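PDB 5MQ6: pyridine nucleotide-disulfide oxidoreductase-like protein from Myceliophthora thermophila, which uses FAD and NADPH to insert one oxygen atom next to the carbonyl of ketones, polycyclic ones above all, giving esters or lactones. Local coordinates for residues A[20-23]-A[24-28]; A[328-331]-A[332-336]; A[342-345]-A[346-350]. One frame throughout, in Å; residues are numbered along the deposited sequence.

Interaction 1 of 3, residues A[20-23]-A[24-28]; sequences HQLS and QKYTA
Leu22 and Tyr26 meet one turn apart in helix 22-31, an i to i+4 pair near the N terminus of the chain. The backbone bond from Tyr26 N to Leu22 O, 2.7 Å, joins the same two residues. In the Tyr26 side chain CG lies anti to the carbonyl carbon (chi1 -78°), which lays the ring back along the helix against Leu22. CB, CG and CD1 of Tyr26 pass close to Leu22 O. Farther out, Tyr26 CE1 lies 3.6 Å from Leu22 CD1. Leu22 CG sits over one ring face, 4.0 Å from the centroid, in a CH-pi contact displaced toward the rim. The hydroxyl at the tip bonds to Arg400 of helix 378-406, and Ala396 and Trp419 also touch the side chain. With an alanine in place of Tyr26, Leu22 would probably lose the ring that packs against its CG, and Arg400 its phenol oxygen. Lys25 N bonds to Gln21 O at 3.1 Å, while Lys25 NZ forms a salt bridge with Glu29 and Lys25 makes a cation-pi contact with Trp419. At the far end of the tyrosine, Leu22 CD2 stands 3.8 Å from Tyr26 OH.

Interaction 2 of 3, residues A[328-331]-A[332-336]; sequences WQRE and RMLNL
Trp328 and Arg332 cross at a slant, one turn apart in helix 328-340. The arginine comes to the edge of the indole, with Arg332 CD near the ring plane and 4.0 Å from Trp328 CZ3. The guanidinium is turned 70° from the indole, so the two flat groups do not stack. Arg332 is extended from CG to NE, which carries its charge past the ring to a salt bridge with Glu135. Gln329 CB lies over one face of the indole, displaced toward the rim.

Arg330 and Met333 form a second slanting pair. The Arg330 chain leaves with CG anti to the backbone N (chi1 168°) and bends at chi2 and chi3, which lays CD beside the Met333 methyl and sends the guanidinium on to helix 541-562. Met333 bends at its last torsion, bringing Met333 CE to 3.7 Å from Arg330 CA and 4.1 Å from Arg330 CD. The methyl also lies at the edge of the guanidinium, near its plane. Leu334 takes the next place, with CD1 3.4 Å from Arg330 O.

Four i to i+4 backbone bonds run beneath these side chains; Met333 N to Gln329 O is 2.9 Å.

Helix 541-562 packs on Arg330, Met333 and Leu334 through Phe543, and its Asp546 and Glu550 hold the Arg330 guanidinium. Helix 630-641 adds Met634 against Arg330 and Leu334. At helix 136-139 and the residue after it, Gln329 NE2 bonds to the carbonyls of Tyr137 and Met140, while Arg332 rests on Tyr137 and Ser138.

Interaction 3 of 3, residues A[342-345]-A[346-350]; sequences DAAE and EGQEN
Gln348 turns its side chain back on Glu345 through chi1 of 73°, which sets CG between its own backbone N and carbonyl carbon. Beyond CG the chain is extended (chi2 173°), and this reach carries the amide to the backbone of Ala344 and Glu345. The frame is a type I beta turn from Glu345 to Gln348, closed by Gln348 N bonding to Glu345 O at 2.9 Å. That bond is fairly straight at hydrogen, although the donor stands above the carbonyl plane.

Gln348 OE1 accepts a second bond, from Glu345 N, at 3.0 Å. It is less straight at hydrogen than the turn bond, and its donor also lies well above the amide plane, 62° out of it. Glu345 is thus gripped at both its backbone N and its backbone O by one residue, and a side-chain bond is added to the backbone bond of the turn. Gln348 CG lies 3.2 Å from Glu345 O.

The other branch of the amide faces Ala344. Gln348 NE2 lies 3.6 Å from Ala344 CB, so the methyl packs against the amide. The NE2 group also donates to Ser338 and Tyr339, and these bonds fix which way the amide is turned. Water 1 donates to Glu345 O and, weakly, to Glu346 O on the exposed turn. Glu346 itself is poorly ordered.

The contact lies at the surface, in the loop between helix 328-340 and helix 363-366, away from the cofactor sites. It packs on helix 328-340: Ala344 on Ser338 and Tyr339, Gln348 on Asn335, and Asn350 on Tyr339.

From the N terminus, interaction 1 comes first, in helix 22-31. It closes a single helical turn and joins that helix to helix 378-406. Interaction 2 follows some three hundred residues later, at the start of helix 328-340, and interaction 3 comes soon after, in the loop that leaves this helix. All three are local and in series, so none nests in or crosses another. Interactions 2 and 3 touch: Asn335 ND2 lies 3.0 Å from Glu349 O, probably as a hydrogen bond, which links the loop to its helix, and Asn335 OD1 accepts from Met351 N. Interaction 1 stands apart, its nearest atoms about 14 Å from interaction 3 and about 21 Å from interaction 2.

Interaction 1 of 3, residues A[20-23]-A[24-28]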
loop_
_atom_site.group_PDB
_atom_site.type_symbol
_atom_site.label_atom_id
_atom_site.label_comp_id
_atom_site.label_asym_id
_atom_site.label_seq_id
_atom_site.Cartn_x
_atom_site.Cartn_y
_atom_site.Cartn_z
ATOM N N HIS A 20 -22.197 -24.344 -0.358
ATOM C CA HIS A 20 -21.132 -24.174 0.710
ATOM C C HIS A 20 -20.543 -25.491 1.354
ATOM O O HIS A 20 -20.433 -25.635 2.533
ATOM C CB HIS A 20 -21.584 -23.162 1.721
ATOM C CG HIS A 20 -22.105 -21.901 1.094
ATOM N ND1 HIS A 20 -23.449 -21.674 0.869
ATOM C CD2 HIS A 20 -21.456 -20.810 0.615
ATOM C CE1 HIS A 20 -23.611 -20.489 0.307
ATOM N NE2 HIS A 20 -22.417 -19.945 0.138
ATOM N N GLN A 21 -20.233 -26.475 0.516
ATOM C CA GLN A 21 -19.048 -27.337 0.665
ATOM C C GLN A 21 -17.842 -26.667 -0.100
ATOM O O GLN A 21 -16.698 -27.091 -0.030
ATOM C CB GLN A 21 -19.373 -28.774 0.166
ATOM C CG GLN A 21 -19.910 -28.934 -1.282
ATOM C CD GLN A 21 -21.132 -29.889 -1.427
ATOM O OE1 GLN A 21 -21.014 -31.115 -1.288
ATOM N NE2 GLN A 21 -22.297 -29.327 -1.756
ATOM N N LEU A 22 -18.124 -25.620 -0.857
ATOM C CA LEU A 22 -17.119 -24.639 -1.297
ATOM C C LEU A 22 -16.181 -24.186 -0.141
ATOM O O LEU A 22 -14.895 -24.202 -0.246
ATOM C CB LEU A 22 -17.865 -23.416 -1.837
ATOM C CG LEU A 22 -17.102 -22.251 -2.445
ATOM C CD1 LEU A 22 -16.282 -22.742 -3.647
ATOM C CD2 LEU A 22 -18.054 -21.134 -2.880
ATOM N N SER A 23 -16.815 -23.798 0.970
ATOM C CA SER A 23 -16.041 -23.381 2.147
ATOM C C SER A 23 -15.238 -24.570 2.755
ATOM O O SER A 23 -14.239 -24.347 3.451
ATOM C CB SER A 23 -16.871 -22.567 3.155
ATOM O OG SER A 23 -17.801 -23.400 3.753
ATOM N N GLN A 24 -15.605 -25.811 2.414
ATOM C CA GLN A 24 -14.683 -26.930 2.641
ATOM C C GLN A 24 -13.466 -26.936 1.716
ATOM O O GLN A 24 -12.338 -27.208 2.171
ATOM C CB GLN A 24 -15.386 -28.278 2.609
ATOM C CG GLN A 24 -16.020 -28.604 3.954
ATOM C CD GLN A 24 -16.577 -30.011 3.992
ATOM O OE1 GLN A 24 -16.227 -30.802 4.883
ATOM N NE2 GLN A 24 -17.442 -30.343 3.017
ATOM N N LYS A 25 -13.654 -26.663 0.430
ATOM C CA LYS A 25 -12.501 -26.521 -0.485
ATOM C C LYS A 25 -11.608 -25.327 -0.060
ATOM O O LYS A 25 -10.384 -25.418 -0.123
ATOM C CB LYS A 25 -12.994 -26.376 -1.921
ATOM C CG LYS A 25 -11.932 -26.109 -2.938
ATOM C CD LYS A 25 -10.909 -27.223 -3.085
ATOM C CE LYS A 25 -10.515 -27.320 -4.547
ATOM N NZ LYS A 25 -9.266 -28.092 -4.732
ATOM N N TYR A 26 -12.244 -24.239 0.378
ATOM C CA TYR A 26 -11.570 -23.020 0.861
ATOM C C TYR A 26 -10.709 -23.289 2.127
ATOM O O TYR A 26 -9.538 -22.906 2.145
ATOM C CB TYR A 26 -12.605 -21.910 1.182
ATOM C CG TYR A 26 -13.219 -21.105 0.000
ATOM C CD1 TYR A 26 -12.982 -21.416 -1.331
ATOM C CD2 TYR A 26 -14.072 -20.035 0.275
ATOM C CE1 TYR A 26 -13.596 -20.719 -2.344
ATOM C CE2 TYR A 26 -14.667 -19.286 -0.712
ATOM C CZ TYR A 26 -14.437 -19.632 -2.057
ATOM O OH TYR A 26 -15.029 -18.868 -3.070
ATOM N N THR A 27 -11.262 -23.960 3.150
ATOM C CA THR A 27 -10.420 -24.282 4.325
ATOM C C THR A 27 -9.270 -25.284 3.964
ATOM O O THR A 27 -8.125 -25.044 4.345
ATOM C CB THR A 27 -11.175 -24.554 5.676
ATOM O OG1 THR A 27 -10.932 -25.875 6.117
ATOM C CG2 THR A 27 -12.618 -24.299 5.634
ATOM N N ALA A 28 -9.515 -26.306 3.136
ATOM C CA ALA A 28 -8.419 -27.202 2.669
ATOM C C ALA A 28 -7.259 -26.467 1.995
ATOM O O ALA A 28 -6.037 -26.751 2.280
ATOM C CB ALA A 28 -8.925 -28.313 1.756
#

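Interaction 2 of 3, residues A[328-331]-A[332-336]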
loop_
_atom_site.group_PDB
_atom_site.type_symbol
_atom_site.label_atom_id
_atom_site.label_comp_id
_atom_site.label_asym_id
_atom_site.label_seq_id
_atom_site.Cartn_x
_atom_site.Cartn_y
_atom_site.Cartn_z
ATOM N N TRP A 328 -15.505 17.170 -8.858
ATOM C CA TRP A 328 -15.934 15.914 -9.440
ATOM C C TRP A 328 -15.174 14.686 -8.949
ATOM O O TRP A 328 -15.736 13.615 -8.830
ATOM C CB TRP A 328 -15.884 15.986 -10.947
ATOM C CG TRP A 328 -14.495 16.162 -11.522
ATOM C CD1 TRP A 328 -13.916 17.334 -11.922
ATOM C CD2 TRP A 328 -13.574 15.111 -11.846
ATOM N NE1 TRP A 328 -12.666 17.082 -12.432
ATOM C CE2 TRP A 328 -12.430 15.724 -12.402
ATOM C CE3 TRP A 328 -13.596 13.727 -11.702
ATOM C CZ2 TRP A 328 -11.303 15.021 -12.759
ATOM C CZ3 TRP A 328 -12.435 12.978 -12.125
ATOM C CH2 TRP A 328 -11.316 13.650 -12.626
ATOM N N GLN A 329 -13.895 14.838 -8.671
ATOM C CA GLN A 329 -13.098 13.673 -8.367
ATOM C C GLN A 329 -13.453 13.026 -7.009
ATOM O O GLN A 329 -13.546 11.773 -6.897
ATOM C CB GLN A 329 -11.612 13.996 -8.506
ATOM C CG GLN A 329 -10.715 12.794 -8.349
ATOM C CD GLN A 329 -9.267 13.068 -8.736
ATOM O OE1 GLN A 329 -8.725 14.168 -8.500
ATOM N NE2 GLN A 329 -8.632 12.081 -9.307
ATOM N N ARG A 330 -13.704 13.851 -5.986
ATOM C CA ARG A 330 -14.132 13.294 -4.738
ATOM C C ARG A 330 -15.496 12.552 -4.871
ATOM O O ARG A 330 -15.720 11.496 -4.340
ATOM C CB ARG A 330 -14.066 14.406 -3.664
ATOM C CG ARG A 330 -14.728 14.100 -2.383
ATOM C CD ARG A 330 -13.854 13.310 -1.432
ATOM N NE ARG A 330 -12.703 13.997 -0.819
ATOM C CZ ARG A 330 -12.716 14.713 0.304
ATOM N NH1 ARG A 330 -13.856 15.007 0.923
ATOM N NH2 ARG A 330 -11.564 15.166 0.826
ATOM N N GLU A 331 -16.388 13.082 -5.660
ATOM C CA GLU A 331 -17.653 12.434 -5.868
ATOM C C GLU A 331 -17.434 11.080 -6.596
ATOM O O GLU A 331 -17.973 10.066 -6.226
ATOM C CB GLU A 331 -18.616 13.416 -6.608
ATOM C CG GLU A 331 -19.700 12.715 -7.358
ATOM C CD GLU A 331 -20.579 13.645 -8.111
ATOM O OE1 GLU A 331 -20.435 13.734 -9.364
ATOM O OE2 GLU A 331 -21.355 14.308 -7.415
ATOM N N ARG A 332 -16.553 11.049 -7.583
ATOM C CA ARG A 332 -16.276 9.837 -8.279
ATOM C C ARG A 332 -15.657 8.724 -7.404
ATOM O O ARG A 332 -15.960 7.544 -7.562
ATOM C CB ARG A 332 -15.380 10.165 -9.474
ATOM C CG ARG A 332 -15.325 9.070 -10.520
ATOM C CD ARG A 332 -14.505 9.579 -11.695
ATOM N NE ARG A 332 -14.494 8.562 -12.730
ATOM C CZ ARG A 332 -15.434 8.371 -13.639
ATOM N NH1 ARG A 332 -15.251 7.388 -14.472
ATOM N NH2 ARG A 332 -16.528 9.101 -13.740
ATOM N N MET A 333 -14.769 9.120 -6.506
ATOM C CA MET A 333 -14.097 8.224 -5.627
ATOM C C MET A 333 -15.113 7.613 -4.679
ATOM O O MET A 333 -15.076 6.429 -4.348
ATOM C CB MET A 333 -13.018 8.979 -4.817
ATOM C CG MET A 333 -11.755 9.281 -5.577
ATOM S SD MET A 333 -10.380 10.085 -4.664
ATOM C CE MET A 333 -11.195 11.319 -3.815
ATOM N N LEU A 334 -16.053 8.451 -4.256
ATOM C CA LEU A 334 -17.165 7.987 -3.399
ATOM C C LEU A 334 -18.074 6.978 -4.126
ATOM O O LEU A 334 -18.398 5.940 -3.616
ATOM C CB LEU A 334 -17.939 9.214 -2.923
ATOM C CG LEU A 334 -17.280 9.996 -1.777
ATOM C CD1 LEU A 334 -17.892 11.396 -1.724
ATOM C CD2 LEU A 334 -17.595 9.295 -0.473
ATOM N N ASN A 335 -18.396 7.295 -5.354
ATOM C CA ASN A 335 -19.173 6.403 -6.199
ATOM C C ASN A 335 -18.524 5.019 -6.358
ATOM O O ASN A 335 -19.145 4.025 -6.088
ATOM C CB ASN A 335 -19.393 7.103 -7.529
ATOM C CG ASN A 335 -20.291 6.328 -8.435
ATOM O OD1 ASN A 335 -19.859 5.492 -9.250
ATOM N ND2 ASN A 335 -21.562 6.562 -8.264
ATOM N N LEU A 336 -17.235 4.978 -6.705
ATOM C CA LEU A 336 -16.499 3.748 -6.792
ATOM C C LEU A 336 -16.527 2.984 -5.439
ATOM O O LEU A 336 -16.815 1.802 -5.376
ATOM C CB LEU A 336 -15.040 4.014 -7.203
ATOM C CG LEU A 336 -14.132 2.812 -7.196
ATOM C CD1 LEU A 336 -14.636 1.737 -8.193
ATOM C CD2 LEU A 336 -12.773 3.300 -7.650
#

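Interaction 3 of 3, residues A[342-345]-A[346-350]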
loop_
_atom_site.group_PDB
_atom_site.type_symbol
_atom_site.label_atom_id
_atom_site.label_comp_id
_atom_site.label_asym_id
_atom_site.label_seq_id
_atom_site.Cartn_x
_atom_site.Cartn_y
_atom_site.Cartn_z
ATOM N N ASP A 342 -20.333 -2.217 -0.221
ATOM C CA ASP A 342 -21.679 -2.844 -0.296
ATOM C C ASP A 342 -22.747 -1.790 0.038
ATOM O O ASP A 342 -23.643 -1.991 0.882
ATOM C CB ASP A 342 -21.721 -4.107 0.557
ATOM C CG ASP A 342 -23.037 -4.905 0.423
ATOM O OD1 ASP A 342 -23.659 -4.843 -0.653
ATOM O OD2 ASP A 342 -23.437 -5.626 1.399
ATOM N N ALA A 343 -22.610 -0.634 -0.599
ATOM C CA ALA A 343 -23.458 0.507 -0.304
ATOM C C ALA A 343 -24.032 1.191 -1.517
ATOM O O ALA A 343 -24.562 2.260 -1.363
ATOM C CB ALA A 343 -22.682 1.499 0.504
ATOM N N ALA A 344 -23.964 0.605 -2.703
ATOM C CA ALA A 344 -24.422 1.309 -3.881
ATOM C C ALA A 344 -25.955 1.383 -3.803
ATOM O O ALA A 344 -26.600 0.359 -3.631
ATOM C CB ALA A 344 -23.953 0.613 -5.159
ATOM N N GLU A 345 -26.505 2.599 -3.864
ATOM C CA GLU A 345 -27.973 2.771 -3.889
ATOM C C GLU A 345 -28.651 2.426 -5.238
ATOM O O GLU A 345 -28.004 2.453 -6.294
ATOM C CB GLU A 345 -28.319 4.171 -3.435
ATOM C CG GLU A 345 -28.486 4.244 -1.910
ATOM C CD GLU A 345 -27.900 5.502 -1.292
ATOM O OE1 GLU A 345 -27.650 5.470 -0.056
ATOM O OE2 GLU A 345 -27.669 6.503 -2.024
ATOM N N GLU A 346 -29.972 2.181 -5.182
ATOM C CA GLU A 346 -30.696 1.275 -6.118
ATOM C C GLU A 346 -30.508 1.477 -7.618
ATOM O O GLU A 346 -30.205 0.512 -8.399
ATOM C CB GLU A 346 -32.229 1.231 -5.831
ATOM C CG GLU A 346 -32.815 -0.179 -6.042
ATOM C CD GLU A 346 -32.303 -0.916 -7.320
ATOM O OE1 GLU A 346 -32.739 -0.532 -8.434
ATOM O OE2 GLU A 346 -31.446 -1.861 -7.240
ATOM N N GLY A 347 -30.753 2.702 -8.040
ATOM C CA GLY A 347 -30.544 3.043 -9.458
ATOM C C GLY A 347 -29.475 4.105 -9.521
ATOM O O GLY A 347 -29.617 5.030 -10.286
ATOM N N GLN A 348 -28.432 4.031 -8.684
ATOM C CA GLN A 348 -27.323 4.994 -8.863
ATOM C C GLN A 348 -26.538 4.675 -10.121
ATOM O O GLN A 348 -26.448 3.514 -10.556
ATOM C CB GLN A 348 -26.365 5.044 -7.681
ATOM C CG GLN A 348 -25.428 3.869 -7.487
ATOM C CD GLN A 348 -24.422 4.144 -6.355
ATOM O OE1 GLN A 348 -24.776 4.636 -5.274
ATOM N NE2 GLN A 348 -23.186 3.834 -6.602
ATOM N N GLU A 349 -25.978 5.717 -10.709
ATOM C CA GLU A 349 -25.010 5.566 -11.815
ATOM C C GLU A 349 -23.778 4.836 -11.268
ATOM O O GLU A 349 -23.322 5.138 -10.159
ATOM C CB GLU A 349 -24.608 6.943 -12.337
ATOM C CG GLU A 349 -23.660 6.860 -13.493
ATOM C CD GLU A 349 -23.154 8.176 -13.966
ATOM O OE1 GLU A 349 -23.605 9.185 -13.427
ATOM O OE2 GLU A 349 -22.253 8.195 -14.855
ATOM N N ASN A 350 -23.315 3.828 -11.988
ATOM C CA ASN A 350 -22.044 3.213 -11.731
ATOM C C ASN A 350 -21.063 3.965 -12.592
ATOM O O ASN A 350 -20.866 3.681 -13.757
ATOM C CB ASN A 350 -22.091 1.743 -12.093
ATOM C CG ASN A 350 -20.833 1.059 -11.776
ATOM O OD1 ASN A 350 -19.780 1.698 -11.563
ATOM N ND2 ASN A 350 -20.883 -0.237 -11.816
HETATM O O HOH W 1 -27.219 0.520 -7.710
#